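Long-range contact in probable polyketide synthase 1 (Dictyostelium discoideum, PDB 2H84), which makes acylpyrones in vitro and is probably a polyketide synthase, this chain being its C-terminal type III polyketide synthase domain: residues N12-P24 and I214-E228. Sequence-based numbering, arbitrary orientation.
Sequences NNSFVLGIGISVP and IIGCNPRIEETPLYE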
ATOM      1  N   ASN A  12     -20.483 -14.077 -12.792  1.00 45.64           N
ATOM      2  CA  ASN A  12     -19.269 -14.792 -12.950  1.00 45.07           C
ATOM      3  C   ASN A  12     -18.073 -14.295 -12.230  1.00 43.43           C
ATOM      4  O   ASN A  12     -18.211 -13.420 -11.394  1.00 43.39           O
ATOM      5  CB  ASN A  12     -19.017 -14.813 -14.346  1.00 47.04           C
ATOM      6  CG  ASN A  12     -18.796 -16.098 -14.721  1.00 49.42           C
ATOM      7  OD1 ASN A  12     -17.877 -16.754 -14.231  1.00 51.04           O
ATOM      8  ND2 ASN A  12     -19.659 -16.586 -15.539  1.00 50.36           N
ATOM      9  N   ASN A  13     -16.908 -14.874 -12.531  1.00 40.84           N
ATOM     10  CA  ASN A  13     -15.683 -14.457 -11.862  1.00 37.51           C
ATOM     11  C   ASN A  13     -14.553 -13.974 -12.762  1.00 35.72           C
ATOM     12  O   ASN A  13     -14.562 -14.167 -13.975  1.00 35.45           O
ATOM     13  CB  ASN A  13     -15.180 -15.529 -10.841  1.00 38.03           C
ATOM     14  CG  ASN A  13     -15.127 -16.908 -11.403  1.00 39.13           C
ATOM     15  OD1 ASN A  13     -14.936 -17.913 -10.721  1.00 36.30           O
ATOM     16  ND2 ASN A  13     -15.288 -16.963 -12.666  1.00 40.36           N
ATOM     17  N   SER A  14     -13.605 -13.301 -12.121  1.00 33.89           N
ATOM     18  CA  SER A  14     -12.433 -12.690 -12.740  1.00 31.56           C
ATOM     19  C   SER A  14     -11.525 -13.568 -13.611  1.00 30.01           C
ATOM     20  O   SER A  14     -11.422 -14.773 -13.408  1.00 30.20           O
ATOM     21  CB  SER A  14     -11.611 -12.040 -11.631  1.00 31.09           C
ATOM     22  OG  SER A  14     -10.356 -11.610 -12.105  1.00 32.21           O
ATOM     23  N   PHE A  15     -10.861 -12.944 -14.582  1.00 28.88           N
ATOM     24  CA  PHE A  15      -9.950 -13.639 -15.496  1.00 28.84           C
ATOM     25  C   PHE A  15      -8.688 -12.822 -15.720  1.00 29.19           C
ATOM     26  O   PHE A  15      -8.752 -11.602 -15.819  1.00 30.52           O
ATOM     27  CB  PHE A  15     -10.582 -13.843 -16.874  1.00 28.16           C
ATOM     28  CG  PHE A  15     -11.582 -14.944 -16.935  1.00 27.86           C
ATOM     29  CD1 PHE A  15     -12.874 -14.767 -16.437  1.00 27.17           C
ATOM     30  CD2 PHE A  15     -11.235 -16.170 -17.490  1.00 26.73           C
ATOM     31  CE1 PHE A  15     -13.807 -15.797 -16.495  1.00 25.37           C
ATOM     32  CE2 PHE A  15     -12.155 -17.203 -17.554  1.00 25.91           C
ATOM     33  CZ  PHE A  15     -13.446 -17.016 -17.053  1.00 25.86           C
ATOM     34  N   VAL A  16      -7.544 -13.486 -15.819  1.00 28.57           N
ATOM     35  CA  VAL A  16      -6.292 -12.786 -16.078  1.00 28.29           C
ATOM     36  C   VAL A  16      -6.291 -12.675 -17.600  1.00 28.19           C
ATOM     37  O   VAL A  16      -6.177 -13.694 -18.284  1.00 29.22           O
ATOM     38  CB  VAL A  16      -5.093 -13.637 -15.649  1.00 28.43           C
ATOM     39  CG1 VAL A  16      -3.892 -12.991 -15.924  1.00 28.51           C
ATOM     40  CG2 VAL A  16      -5.064 -13.809 -14.260  1.00 28.53           C
ATOM     41  N   LEU A  17      -6.409 -11.459 -18.126  1.00 26.41           N
ATOM     42  CA  LEU A  17      -6.475 -11.244 -19.571  1.00 24.64           C
ATOM     43  C   LEU A  17      -5.162 -10.930 -20.303  1.00 23.74           C
ATOM     44  O   LEU A  17      -5.143 -10.799 -21.532  1.00 23.18           O
ATOM     45  CB  LEU A  17      -7.499 -10.143 -19.854  1.00 24.01           C
ATOM     46  CG  LEU A  17      -8.873 -10.366 -19.216  1.00 22.40           C
ATOM     47  CD1 LEU A  17      -9.734  -9.139 -19.416  1.00 22.55           C
ATOM     48  CD2 LEU A  17      -9.527 -11.586 -19.822  1.00 21.57           C
ATOM     49  N   GLY A  18      -4.071 -10.814 -19.556  1.00 22.68           N
ATOM     50  CA  GLY A  18      -2.792 -10.535 -20.180  1.00 22.46           C
ATOM     51  C   GLY A  18      -1.684 -10.390 -19.159  1.00 21.52           C
ATOM     52  O   GLY A  18      -1.933  -9.955 -18.038  1.00 21.47           O
ATOM     53  N   ILE A  19      -0.463 -10.756 -19.536  1.00 20.12           N
ATOM     54  CA  ILE A  19       0.677 -10.653 -18.630  1.00 18.80           C
ATOM     55  C   ILE A  19       1.921 -10.167 -19.360  1.00 18.72           C
ATOM     56  O   ILE A  19       2.125 -10.454 -20.539  1.00 20.31           O
ATOM     57  CB  ILE A  19       1.036 -12.000 -18.014  1.00 18.24           C
ATOM     58  CG1 ILE A  19      -0.217 -12.687 -17.475  1.00 18.69           C
ATOM     59  CG2 ILE A  19       2.059 -11.795 -16.911  1.00 18.64           C
ATOM     60  CD1 ILE A  19       0.013 -14.144 -17.123  1.00 17.71           C
ATOM     61  N   GLY A  20       2.766  -9.438 -18.651  1.00 17.68           N
ATOM     62  CA  GLY A  20       3.983  -8.949 -19.261  1.00 15.88           C
ATOM     63  C   GLY A  20       5.033  -8.806 -18.189  1.00 14.83           C
ATOM     64  O   GLY A  20       4.723  -8.440 -17.052  1.00 15.24           O
ATOM     65  N   ILE A  21       6.275  -9.103 -18.536  1.00 13.34           N
ATOM     66  CA  ILE A  21       7.355  -8.980 -17.578  1.00 12.86           C
ATOM     67  C   ILE A  21       8.390  -7.995 -18.086  1.00 12.89           C
ATOM     68  O   ILE A  21       8.335  -7.546 -19.226  1.00 12.04           O
ATOM     69  CB  ILE A  21       8.053 -10.323 -17.333  1.00 12.91           C
ATOM     70  CG1 ILE A  21       8.586 -10.882 -18.649  1.00 12.33           C
ATOM     71  CG2 ILE A  21       7.085 -11.306 -16.715  1.00 13.61           C
ATOM     72  CD1 ILE A  21       9.616 -11.969 -18.468  1.00 12.43           C
ATOM     73  N   SER A  22       9.343  -7.670 -17.227  1.00 14.43           N
ATOM     74  CA  SER A  22      10.408  -6.741 -17.571  1.00 15.58           C
ATOM     75  C   SER A  22      11.515  -6.871 -16.537  1.00 15.37           C
ATOM     76  O   SER A  22      11.249  -6.872 -15.342  1.00 16.72           O
ATOM     77  CB  SER A  22       9.868  -5.313 -17.588  1.00 15.75           C
ATOM     78  OG  SER A  22      10.915  -4.387 -17.783  1.00 17.07           O
ATOM     79  N   VAL A  23      12.756  -6.993 -16.989  1.00 14.49           N
ATOM     80  CA  VAL A  23      13.861  -7.129 -16.052  1.00 14.85           C
ATOM     81  C   VAL A  23      15.023  -6.231 -16.425  1.00 15.23           C
ATOM     82  O   VAL A  23      15.192  -5.865 -17.585  1.00 17.28           O
ATOM     83  CB  VAL A  23      14.368  -8.600 -15.978  1.00 14.25           C
ATOM     84  CG1 VAL A  23      13.312  -9.473 -15.363  1.00 13.87           C
ATOM     85  CG2 VAL A  23      14.739  -9.107 -17.366  1.00 12.41           C
ATOM     86  N   PRO A  24      15.843  -5.858 -15.440  1.00 14.41           N
ATOM     87  CA  PRO A  24      16.991  -4.998 -15.702  1.00 14.87           C
ATOM     88  C   PRO A  24      18.146  -5.749 -16.346  1.00 15.69           C
ATOM     89  O   PRO A  24      18.555  -6.803 -15.862  1.00 15.38           O
ATOM     90  CB  PRO A  24      17.341  -4.472 -14.322  1.00 14.49           C
ATOM     91  CG  PRO A  24      16.957  -5.577 -13.444  1.00 15.02           C
ATOM     92  CD  PRO A  24      15.665  -6.078 -14.000  1.00 14.33           C
ATOM     93  N   ILE A 214      -3.353  -7.724 -16.774  1.00 13.04           N
ATOM     94  CA  ILE A 214      -4.668  -7.108 -16.882  1.00 13.34           C
ATOM     95  C   ILE A 214      -5.671  -8.138 -16.359  1.00 14.28           C
ATOM     96  O   ILE A 214      -5.543  -9.331 -16.629  1.00 16.08           O
ATOM     97  CB  ILE A 214      -5.026  -6.800 -18.334  1.00 13.50           C
ATOM     98  CG1 ILE A 214      -3.893  -6.014 -19.001  1.00 14.74           C
ATOM     99  CG2 ILE A 214      -6.334  -6.040 -18.381  1.00 12.93           C
ATOM    100  CD1 ILE A 214      -3.667  -4.633 -18.434  1.00 15.73           C
ATOM    101  N   ILE A 215      -6.674  -7.687 -15.620  1.00 14.38           N
ATOM    102  CA  ILE A 215      -7.657  -8.611 -15.062  1.00 14.55           C
ATOM    103  C   ILE A 215      -9.067  -8.020 -15.092  1.00 16.16           C
ATOM    104  O   ILE A 215      -9.243  -6.823 -14.895  1.00 16.71           O
ATOM    105  CB  ILE A 215      -7.276  -8.962 -13.615  1.00 14.37           C
ATOM    106  CG1 ILE A 215      -8.310  -9.890 -13.001  1.00 13.41           C
ATOM    107  CG2 ILE A 215      -7.156  -7.695 -12.787  1.00 12.40           C
ATOM    108  CD1 ILE A 215      -7.963 -10.292 -11.598  1.00 15.04           C
ATOM    109  N   GLY A 216     -10.069  -8.859 -15.346  1.00 17.00           N
ATOM    110  CA  GLY A 216     -11.438  -8.374 -15.394  1.00 18.46           C
ATOM    111  C   GLY A 216     -12.470  -9.485 -15.460  1.00 19.29           C
ATOM    112  O   GLY A 216     -12.120 -10.657 -15.572  1.00 18.49           O
ATOM    113  N   CYS A 217     -13.748  -9.120 -15.387  1.00 20.32           N
ATOM    114  CA  CYS A 217     -14.817 -10.110 -15.444  1.00 22.11           C
ATOM    115  C   CYS A 217     -15.527 -10.084 -16.781  1.00 23.84           C
ATOM    116  O   CYS A 217     -15.505  -9.076 -17.486  1.00 24.49           O
ATOM    117  CB  CYS A 217     -15.839  -9.866 -14.341  1.00 22.07           C
ATOM    118  SG  CYS A 217     -15.236 -10.227 -12.689  1.00 26.03           S
ATOM    119  N   ASN A 218     -16.171 -11.193 -17.124  1.00 24.68           N
ATOM    120  CA  ASN A 218     -16.888 -11.268 -18.386  1.00 25.24           C
ATOM    121  C   ASN A 218     -15.957 -10.898 -19.521  1.00 24.84           C
ATOM    122  O   ASN A 218     -15.945  -9.756 -19.982  1.00 24.60           O
ATOM    123  CB  ASN A 218     -18.089 -10.312 -18.385  1.00 25.54           C
ATOM    124  CG  ASN A 218     -19.028 -10.559 -17.219  1.00 26.55           C
ATOM    125  OD1 ASN A 218     -19.569 -11.656 -17.059  1.00 27.61           O
ATOM    126  ND2 ASN A 218     -19.224  -9.539 -16.394  1.00 26.61           N
ATOM    127  N   PRO A 219     -15.140 -11.857 -19.970  1.00 25.22           N
ATOM    128  CA  PRO A 219     -14.216 -11.582 -21.069  1.00 27.04           C
ATOM    129  C   PRO A 219     -14.973 -10.976 -22.245  1.00 29.46           C
ATOM    130  O   PRO A 219     -16.160 -11.241 -22.436  1.00 29.33           O
ATOM    131  CB  PRO A 219     -13.636 -12.958 -21.375  1.00 24.85           C
ATOM    132  CG  PRO A 219     -13.549 -13.558 -20.018  1.00 25.24           C
ATOM    133  CD  PRO A 219     -14.889 -13.190 -19.399  1.00 24.53           C
ATOM    134  N   ARG A 220     -14.284 -10.150 -23.021  1.00 32.15           N
ATOM    135  CA  ARG A 220     -14.901  -9.500 -24.163  1.00 35.02           C
ATOM    136  C   ARG A 220     -14.474 -10.118 -25.503  1.00 37.00           C
ATOM    137  O   ARG A 220     -13.485 -10.856 -25.580  1.00 37.32           O
ATOM    138  CB  ARG A 220     -14.590  -8.001 -24.120  1.00 35.39           C
ATOM    139  CG  ARG A 220     -15.037  -7.351 -22.811  1.00 37.01           C
ATOM    140  CD  ARG A 220     -14.562  -5.903 -22.662  1.00 38.37           C
ATOM    141  NE  ARG A 220     -14.913  -5.346 -21.354  1.00 38.29           N
ATOM    142  CZ  ARG A 220     -14.453  -4.193 -20.879  1.00 37.89           C
ATOM    143  NH1 ARG A 220     -13.620  -3.457 -21.603  1.00 38.32           N
ATOM    144  NH2 ARG A 220     -14.814  -3.785 -19.668  1.00 38.05           N
ATOM    145  N   ILE A 221     -15.234  -9.798 -26.549  1.00 38.23           N
ATOM    146  CA  ILE A 221     -15.019 -10.313 -27.907  1.00 38.81           C
ATOM    147  C   ILE A 221     -13.588 -10.448 -28.403  1.00 38.70           C
ATOM    148  O   ILE A 221     -13.241 -11.457 -29.017  1.00 39.26           O
ATOM    149  CB  ILE A 221     -15.697  -9.447 -28.953  1.00 39.17           C
ATOM    150  CG1 ILE A 221     -16.759  -8.588 -28.331  1.00 40.00           C
ATOM    151  CG2 ILE A 221     -16.441 -10.241 -29.853  1.00 38.23           C
ATOM    152  CD1 ILE A 221     -17.628  -7.916 -29.368  1.00 41.02           C
ATOM    153  N   GLU A 222     -12.765  -9.433 -28.161  1.00 37.59           N
ATOM    154  CA  GLU A 222     -11.393  -9.466 -28.654  1.00 37.89           C
ATOM    155  C   GLU A 222     -10.360  -9.829 -27.588  1.00 36.77           C
ATOM    156  O   GLU A 222      -9.148  -9.759 -27.825  1.00 37.12           O
ATOM    157  CB  GLU A 222     -11.039  -8.110 -29.276  1.00 40.41           C
ATOM    158  CG  GLU A 222     -12.128  -7.497 -30.154  1.00 42.86           C
ATOM    159  CD  GLU A 222     -12.429  -8.300 -31.411  1.00 45.14           C
ATOM    160  OE1 GLU A 222     -13.157  -7.791 -32.281  1.00 46.00           O
ATOM    161  OE2 GLU A 222     -11.951  -9.443 -31.554  1.00 47.26           O
ATOM    162  N   GLU A 223     -10.840 -10.207 -26.410  1.00 34.24           N
ATOM    163  CA  GLU A 223      -9.941 -10.585 -25.334  1.00 32.06           C
ATOM    164  C   GLU A 223      -9.751 -12.090 -25.335  1.00 30.38           C
ATOM    165  O   GLU A 223     -10.696 -12.846 -25.552  1.00 29.60           O
ATOM    166  CB  GLU A 223     -10.500 -10.146 -23.984  1.00 31.56           C
ATOM    167  CG  GLU A 223     -10.773  -8.668 -23.895  1.00 30.11           C
ATOM    168  CD  GLU A 223     -11.171  -8.254 -22.507  1.00 29.10           C
ATOM    169  OE1 GLU A 223     -12.044  -8.929 -21.935  1.00 28.62           O
ATOM    170  OE2 GLU A 223     -10.624  -7.260 -21.986  1.00 28.33           O
ATOM    171  N   THR A 224      -8.521 -12.517 -25.093  1.00 28.35           N
ATOM    172  CA  THR A 224      -8.204 -13.932 -25.065  1.00 27.34           C
ATOM    173  C   THR A 224      -7.652 -14.307 -23.682  1.00 27.09           C
ATOM    174  O   THR A 224      -6.452 -14.223 -23.427  1.00 28.64           O
ATOM    175  CB  THR A 224      -7.208 -14.271 -26.203  1.00 27.05           C
ATOM    176  OG1 THR A 224      -6.138 -15.071 -25.697  1.00 28.45           O
ATOM    177  CG2 THR A 224      -6.647 -12.998 -26.816  1.00 27.60           C
ATOM    178  N   PRO A 225      -8.545 -14.715 -22.764  1.00 25.52           N
ATOM    179  CA  PRO A 225      -8.262 -15.117 -21.382  1.00 25.12           C
ATOM    180  C   PRO A 225      -7.103 -16.092 -21.217  1.00 25.72           C
ATOM    181  O   PRO A 225      -6.900 -16.981 -22.044  1.00 25.48           O
ATOM    182  CB  PRO A 225      -9.586 -15.715 -20.925  1.00 24.65           C
ATOM    183  CG  PRO A 225     -10.579 -14.909 -21.661  1.00 25.61           C
ATOM    184  CD  PRO A 225      -9.982 -14.847 -23.046  1.00 25.55           C
ATOM    185  N   LEU A 226      -6.356 -15.916 -20.128  1.00 25.96           N
ATOM    186  CA  LEU A 226      -5.201 -16.754 -19.823  1.00 25.25           C
ATOM    187  C   LEU A 226      -5.462 -17.698 -18.650  1.00 25.23           C
ATOM    188  O   LEU A 226      -5.136 -18.882 -18.723  1.00 25.02           O
ATOM    189  CB  LEU A 226      -3.983 -15.873 -19.527  1.00 24.89           C
ATOM    190  CG  LEU A 226      -3.479 -15.025 -20.697  1.00 24.93           C
ATOM    191  CD1 LEU A 226      -2.451 -14.007 -20.214  1.00 25.06           C
ATOM    192  CD2 LEU A 226      -2.880 -15.932 -21.746  1.00 24.20           C
ATOM    193  N   TYR A 227      -6.040 -17.175 -17.570  1.00 23.75           N
ATOM    194  CA  TYR A 227      -6.336 -17.983 -16.390  1.00 22.52           C
ATOM    195  C   TYR A 227      -7.662 -17.557 -15.809  1.00 23.38           C
ATOM    196  O   TYR A 227      -7.992 -16.371 -15.814  1.00 23.57           O
ATOM    197  CB  TYR A 227      -5.288 -17.796 -15.286  1.00 20.67           C
ATOM    198  CG  TYR A 227      -3.891 -18.256 -15.617  1.00 20.08           C
ATOM    199  CD1 TYR A 227      -2.972 -17.395 -16.218  1.00 19.71           C
ATOM    200  CD2 TYR A 227      -3.475 -19.553 -15.304  1.00 19.83           C
ATOM    201  CE1 TYR A 227      -1.671 -17.815 -16.494  1.00 18.97           C
ATOM    202  CE2 TYR A 227      -2.176 -19.983 -15.575  1.00 18.62           C
ATOM    203  CZ  TYR A 227      -1.281 -19.113 -16.165  1.00 18.76           C
ATOM    204  OH  TYR A 227       0.005 -19.544 -16.387  1.00 18.34           O
ATOM    205  N   GLU A 228      -8.426 -18.518 -15.307  1.00 24.11           N
ATOM    206  CA  GLU A 228      -9.694 -18.185 -14.683  1.00 24.65           C
ATOM    207  C   GLU A 228      -9.467 -18.263 -13.185  1.00 23.89           C
ATOM    208  O   GLU A 228      -9.328 -19.349 -12.633  1.00 24.67           O
ATOM    209  CB  GLU A 228     -10.795 -19.168 -15.066  1.00 25.25           C
ATOM    210  CG  GLU A 228     -12.148 -18.741 -14.524  1.00 27.85           C
ATOM    211  CD  GLU A 228     -13.233 -19.783 -14.725  1.00 30.43           C
ATOM    212  OE1 GLU A 228     -13.190 -20.506 -15.752  1.00 30.97           O
ATOM    213  OE2 GLU A 228     -14.141 -19.864 -13.860  1.00 29.49           O
TER
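F15 and G216 exchange two backbone hydrogen bonds, F15 N to G216 O (2.8 Å) and G216 N to F15 O, where strand 15-22 runs antiparallel to strand 209-216. The other edge of strand 15-22 pairs with L226 and Y227, at the start of strand 227-236: V16 N gives to Y227 O (2.9 Å), and L226 N to V16 O. Each edge carries a classic beta bulge, L17 and G18 facing I214 on one, L226 and Y227 facing V16 on the other. G18 suits its bulge because a phi of 178° is easy for glycine but disfavoured for residues with a CB; L226 CD1 packs 3.5 Å from G18 CA.

Apolar packing gathers round F15 and L17. P219, whose ring CH groups suit an aromatic face, lays CG over the F15 ring as a CH-pi contact, 4.0 Å from the centroid. Over the opposite face run the E228 methylenes: with CG anti to the backbone N (chi1 -174°), the extended chain lies alongside the phenyl and brings the carboxylate to its rim near CZ, the planes 34° apart. With an alanine at F15, P219 and the E228 methylenes would probably face a gap, and the E228 chain would be freer to shift. The forked L17 reaches two partners, CD2 lying 3.9 Å from P225 CG and CD1 against the E223 carboxylate. I19's long branch brings CD1 to the Y227 ring edge at CE1 (4.1 Å).

Among polar side chains, N13 ND2 bonds weakly to E228 OE2. E223 OE1 accepts from R220 N across a type I turn and forms a salt bridge with R178; OE2 accepts from W110 NE1.

Strand 15-22 lies between strands 209-216 and 227-236 in the mixed sheet of this thiolase-fold domain; helices 84-110 and 159-171 pack against I214 and I215 respectively, and helix 335-345 against Y227.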